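Local coordinates for protein C-glycoside 3-oxidase (PDB 7DVE) that uses FAD to oxidise the C3 hydroxyl of the sugar in C-glycosides such as mangiferin and isoorientin, passing the electrons to oxygen to give hydrogen peroxide, at residues C132-D137 with P489-V494. Sequence-based numbering, arbitrary orientation.
Sequences CPRPND and PTLTGV. With FAD (flavin-adenine dinucleotide), chain C.
The first turn of the C-terminal helix 490-510, the one that meets the pyrimidine end of the flavin in this GMC oxidoreductase, packs through L491 and T492 against the loop 132-135. L491 does most of the touching. Its CG sits anti to the backbone N (chi1 179°), which sends CD2 over the loop backbone, 3.5 Å from C132 O, while its CB lies 4.1 Å from C132 CB. At the next residue, T492 OG1 rests beside the ring of P135, 3.5 Å from CD. T492 OG1 also donates to a water oxygen 2.6 Å away, and that water in turn donates to P133 O at 2.9 Å, so the polar link between loop and helix runs through this single water.

On the flavin side, T490 gives O2 of FAD two bonds, from its backbone N at 3.2 Å and from OG1 at a very short 2.5 Å. OG1 also accepts from the ribityl O3', 2.9 Å away, so one hydroxyl bridges O2 of the ring and O3' of the ribityl chain. A valine here would probably leave FAD O3' without this acceptor and O2 with just the backbone N-H of this residue.

The guanidinium of R134 lies on helix 149-161, where NE forms a salt bridge with E158 and NH2 bonds to S155; L491 also reaches that helix, at E158 and L161. C132 pairs through its backbone with P199 of strand 196-204, and T490 packs on P19 at the start of helix 19-31.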
ATOM      1  N   CYS A 132       0.499  -7.791  -6.152  1.00 47.49           N
ATOM      2  CA  CYS A 132      -0.944  -7.560  -6.044  1.00 48.27           C
ATOM      3  C   CYS A 132      -1.772  -8.843  -5.993  1.00 50.48           C
ATOM      4  O   CYS A 132      -2.636  -9.063  -6.844  1.00 52.44           O
ATOM      5  CB  CYS A 132      -1.427  -6.696  -7.204  1.00 47.49           C
ATOM      6  SG  CYS A 132      -0.892  -4.983  -7.163  1.00 47.75           S
ATOM      7  N   PRO A 133      -1.603  -9.674  -4.968  1.00 50.31           N
ATOM      8  CA  PRO A 133      -2.482 -10.841  -4.830  1.00 50.51           C
ATOM      9  C   PRO A 133      -3.894 -10.450  -4.412  1.00 53.44           C
ATOM     10  O   PRO A 133      -4.151  -9.359  -3.890  1.00 49.83           O
ATOM     11  CB  PRO A 133      -1.806 -11.675  -3.740  1.00 51.15           C
ATOM     12  CG  PRO A 133      -1.100 -10.675  -2.896  1.00 52.27           C
ATOM     13  CD  PRO A 133      -0.715  -9.505  -3.804  1.00 51.96           C
ATOM     14  N   ARG A 134      -4.834 -11.389  -4.658  1.00 52.52           N
ATOM     15  CA  ARG A 134      -6.197 -11.296  -4.165  1.00 53.11           C
ATOM     16  C   ARG A 134      -6.272 -11.928  -2.781  1.00 54.16           C
ATOM     17  O   ARG A 134      -5.536 -12.875  -2.494  1.00 56.16           O
ATOM     18  CB  ARG A 134      -7.156 -12.013  -5.112  1.00 54.63           C
ATOM     19  CG  ARG A 134      -7.417 -11.256  -6.412  1.00 53.97           C
ATOM     20  CD  ARG A 134      -8.406 -11.990  -7.290  1.00 55.66           C
ATOM     21  NE  ARG A 134      -8.644 -11.274  -8.539  1.00 55.89           N
ATOM     22  CZ  ARG A 134      -9.840 -11.111  -9.084  1.00 60.95           C
ATOM     23  NH1 ARG A 134     -10.932 -11.611  -8.521  1.00 62.49           N
ATOM     24  NH2 ARG A 134      -9.949 -10.420 -10.219  1.00 62.12           N
ATOM     25  N   PRO A 135      -7.122 -11.414  -1.896  1.00 54.49           N
ATOM     26  CA  PRO A 135      -7.322 -12.079  -0.607  1.00 56.73           C
ATOM     27  C   PRO A 135      -7.997 -13.428  -0.807  1.00 59.37           C
ATOM     28  O   PRO A 135      -8.788 -13.620  -1.734  1.00 59.33           O
ATOM     29  CB  PRO A 135      -8.229 -11.111   0.158  1.00 56.48           C
ATOM     30  CG  PRO A 135      -8.969 -10.360  -0.920  1.00 54.99           C
ATOM     31  CD  PRO A 135      -7.992 -10.234  -2.056  1.00 57.21           C
ATOM     32  N   ASN A 136      -7.675 -14.367   0.082  1.00 56.88           N
ATOM     33  CA  ASN A 136      -8.229 -15.715   0.054  1.00 61.21           C
ATOM     34  C   ASN A 136      -8.842 -16.064   1.412  1.00 63.40           C
ATOM     35  O   ASN A 136      -8.441 -15.527   2.447  1.00 65.08           O
ATOM     36  CB  ASN A 136      -7.136 -16.720  -0.332  1.00 58.36           C
ATOM     37  CG  ASN A 136      -7.694 -18.089  -0.696  1.00 69.18           C
ATOM     38  OD1 ASN A 136      -8.877 -18.233  -1.049  1.00 68.76           O
ATOM     39  ND2 ASN A 136      -6.831 -19.103  -0.651  1.00 71.68           N
ATOM     40  N   ASP A 137      -9.823 -16.956   1.402  1.00 64.36           N
ATOM     41  CA  ASP A 137     -10.411 -17.545   2.630  1.00 66.81           C
ATOM     42  C   ASP A 137     -10.773 -16.424   3.615  1.00 65.07           C
ATOM     43  O   ASP A 137     -11.408 -15.439   3.211  1.00 64.06           O
ATOM     44  CB  ASP A 137      -9.443 -18.609   3.159  1.00 68.94           C
ATOM     45  CG  ASP A 137      -9.471 -19.907   2.335  1.00 69.50           C
ATOM     46  OD1 ASP A 137     -10.215 -19.984   1.323  1.00 72.57           O
ATOM     47  OD2 ASP A 137      -8.749 -20.862   2.712  1.00 69.05           O
ATOM     48  N   PRO A 489      -1.813  -5.538   0.704  1.00 51.78           N
ATOM     49  CA  PRO A 489      -3.180  -5.003   0.794  1.00 51.18           C
ATOM     50  C   PRO A 489      -3.596  -4.055  -0.313  1.00 49.01           C
ATOM     51  O   PRO A 489      -4.794  -3.782  -0.447  1.00 50.12           O
ATOM     52  CB  PRO A 489      -3.166  -4.266   2.138  1.00 46.94           C
ATOM     53  CG  PRO A 489      -1.767  -3.791   2.245  1.00 49.40           C
ATOM     54  CD  PRO A 489      -0.908  -4.906   1.679  1.00 46.93           C
ATOM     55  N   THR A 490      -2.650  -3.522  -1.089  1.00 47.20           N
ATOM     56  CA  THR A 490      -2.974  -2.391  -1.951  1.00 48.14           C
ATOM     57  C   THR A 490      -4.103  -2.724  -2.930  1.00 50.83           C
ATOM     58  O   THR A 490      -5.043  -1.938  -3.086  1.00 50.83           O
ATOM     59  CB  THR A 490      -1.734  -1.915  -2.705  1.00 51.22           C
ATOM     60  OG1 THR A 490      -0.616  -1.896  -1.816  1.00 50.09           O
ATOM     61  CG2 THR A 490      -1.969  -0.482  -3.214  1.00 52.51           C
ATOM     62  N   LEU A 491      -4.023  -3.866  -3.620  1.00 50.95           N
ATOM     63  CA  LEU A 491      -5.086  -4.200  -4.566  1.00 50.69           C
ATOM     64  C   LEU A 491      -6.445  -4.153  -3.884  1.00 54.27           C
ATOM     65  O   LEU A 491      -7.420  -3.653  -4.463  1.00 50.79           O
ATOM     66  CB  LEU A 491      -4.868  -5.578  -5.183  1.00 48.80           C
ATOM     67  CG  LEU A 491      -5.980  -6.007  -6.181  1.00 53.30           C
ATOM     68  CD1 LEU A 491      -6.250  -4.950  -7.264  1.00 49.35           C
ATOM     69  CD2 LEU A 491      -5.620  -7.310  -6.876  1.00 51.89           C
ATOM     70  N   THR A 492      -6.518  -4.648  -2.637  1.00 49.96           N
ATOM     71  CA  THR A 492      -7.798  -4.676  -1.936  1.00 52.52           C
ATOM     72  C   THR A 492      -8.259  -3.273  -1.553  1.00 53.62           C
ATOM     73  O   THR A 492      -9.448  -2.941  -1.710  1.00 52.76           O
ATOM     74  CB  THR A 492      -7.710  -5.559  -0.693  1.00 52.58           C
ATOM     75  OG1 THR A 492      -7.365  -6.887  -1.100  1.00 51.25           O
ATOM     76  CG2 THR A 492      -9.070  -5.590   0.006  1.00 51.66           C
ATOM     77  N   GLY A 493      -7.337  -2.450  -1.032  1.00 52.80           N
ATOM     78  CA  GLY A 493      -7.657  -1.052  -0.763  1.00 52.68           C
ATOM     79  C   GLY A 493      -8.164  -0.318  -1.993  1.00 52.98           C
ATOM     80  O   GLY A 493      -9.158   0.409  -1.922  1.00 54.84           O
ATOM     81  N   VAL A 494      -7.509  -0.525  -3.143  1.00 51.93           N
ATOM     82  CA  VAL A 494      -7.962   0.079  -4.396  1.00 52.58           C
ATOM     83  C   VAL A 494      -9.361  -0.430  -4.783  1.00 54.99           C
ATOM     84  O   VAL A 494     -10.214   0.350  -5.222  1.00 53.72           O
ATOM     85  CB  VAL A 494      -6.913  -0.157  -5.502  1.00 54.91           C
ATOM     86  CG1 VAL A 494      -7.519   0.039  -6.908  1.00 53.97           C
ATOM     87  CG2 VAL A 494      -5.715   0.786  -5.289  1.00 52.59           C
TER
HETATM   88  PA  FAD C 801       0.022   6.040   0.385  1.00 52.71           P
HETATM   89  O1A FAD C 801       0.818   6.279   1.614  1.00 53.98           O
HETATM   90  O2A FAD C 801       0.583   5.170  -0.674  1.00 51.84           O
HETATM   91  O5B FAD C 801      -0.268   7.535  -0.147  1.00 55.82           O
HETATM   92  C5B FAD C 801      -0.880   8.481   0.734  1.00 52.77           C
HETATM   93  C4B FAD C 801      -0.479   9.880   0.344  1.00 54.23           C
HETATM   94  O4B FAD C 801      -1.208  10.761   1.249  1.00 55.29           O
HETATM   95  C3B FAD C 801       1.015  10.131   0.634  1.00 56.76           C
HETATM   96  O3B FAD C 801       1.624  10.657  -0.562  1.00 55.53           O
HETATM   97  C2B FAD C 801       0.937  11.210   1.725  1.00 54.00           C
HETATM   98  O2B FAD C 801       1.989  12.171   1.601  1.00 53.14           O
HETATM   99  C1B FAD C 801      -0.377  11.899   1.419  1.00 56.53           C
HETATM  100  N9A FAD C 801      -0.871  12.671   2.617  1.00 58.82           N
HETATM  101  C8A FAD C 801      -0.973  12.101   3.828  1.00 57.00           C
HETATM  102  N7A FAD C 801      -1.444  13.012   4.687  1.00 58.51           N
HETATM  103  C5A FAD C 801      -1.631  14.153   4.021  1.00 61.01           C
HETATM  104  C6A FAD C 801      -2.099  15.344   4.421  1.00 63.10           C
HETATM  105  N6A FAD C 801      -2.431  15.444   5.708  1.00 63.88           N
HETATM  106  N1A FAD C 801      -2.233  16.387   3.580  1.00 63.15           N
HETATM  107  C2A FAD C 801      -1.864  16.203   2.245  1.00 63.43           C
HETATM  108  N3A FAD C 801      -1.389  14.941   1.842  1.00 60.31           N
HETATM  109  C4A FAD C 801      -1.282  13.944   2.737  1.00 60.47           C
HETATM  110  N1  FAD C 801       2.100  -2.953  -1.200  1.00 46.90           N
HETATM  111  C2  FAD C 801       1.565  -4.033  -1.878  1.00 48.94           C
HETATM  112  O2  FAD C 801       0.345  -4.149  -1.902  1.00 47.44           O
HETATM  113  N3  FAD C 801       2.408  -4.967  -2.502  1.00 49.43           N
HETATM  114  C4  FAD C 801       3.808  -4.778  -2.480  1.00 46.34           C
HETATM  115  O4  FAD C 801       4.539  -5.593  -3.053  1.00 44.99           O
HETATM  116  C4X FAD C 801       4.329  -3.686  -1.794  1.00 47.60           C
HETATM  117  N5  FAD C 801       5.664  -3.475  -1.683  1.00 48.00           N
HETATM  118  C5X FAD C 801       6.122  -2.319  -1.121  1.00 47.91           C
HETATM  119  C6  FAD C 801       7.495  -2.011  -1.121  1.00 46.89           C
HETATM  120  C7  FAD C 801       7.985  -0.815  -0.607  1.00 47.81           C
HETATM  121  C7M FAD C 801       9.502  -0.503  -0.632  1.00 47.59           C
HETATM  122  C8  FAD C 801       7.089   0.108  -0.064  1.00 47.10           C
HETATM  123  C8M FAD C 801       7.618   1.435   0.513  1.00 46.92           C
HETATM  124  C9  FAD C 801       5.720  -0.191  -0.049  1.00 48.01           C
HETATM  125  C9A FAD C 801       5.226  -1.403  -0.568  1.00 46.91           C
HETATM  126  N10 FAD C 801       3.908  -1.704  -0.539  1.00 48.35           N
HETATM  127  C10 FAD C 801       3.456  -2.790  -1.169  1.00 47.89           C
HETATM  128  C1' FAD C 801       2.898  -0.851   0.149  1.00 47.91           C
HETATM  129  C2' FAD C 801       2.138   0.124  -0.759  1.00 49.69           C
HETATM  130  O2' FAD C 801       3.064   1.115  -1.236  1.00 49.02           O
HETATM  131  C3' FAD C 801       0.937   0.766   0.012  1.00 48.66           C
HETATM  132  O3' FAD C 801       0.023  -0.259   0.430  1.00 49.14           O
HETATM  133  C4' FAD C 801       0.136   1.709  -0.888  1.00 50.60           C
HETATM  134  O4' FAD C 801       0.991   2.723  -1.394  1.00 49.37           O
HETATM  135  C5' FAD C 801      -1.013   2.377  -0.084  1.00 52.64           C
HETATM  136  O5' FAD C 801      -1.626   3.424  -0.863  1.00 52.08           O
HETATM  137  P   FAD C 801      -2.430   4.670  -0.215  1.00 53.84           P
HETATM  138  O1P FAD C 801      -2.745   5.718  -1.225  1.00 54.13           O
HETATM  139  O2P FAD C 801      -3.529   4.059   0.562  1.00 54.87           O
HETATM  140  O3P FAD C 801      -1.427   5.466   0.775  1.00 54.12           O
HETATM  141  O   HOH W   1      -5.010  -7.294  -2.032  1.00 49.35           O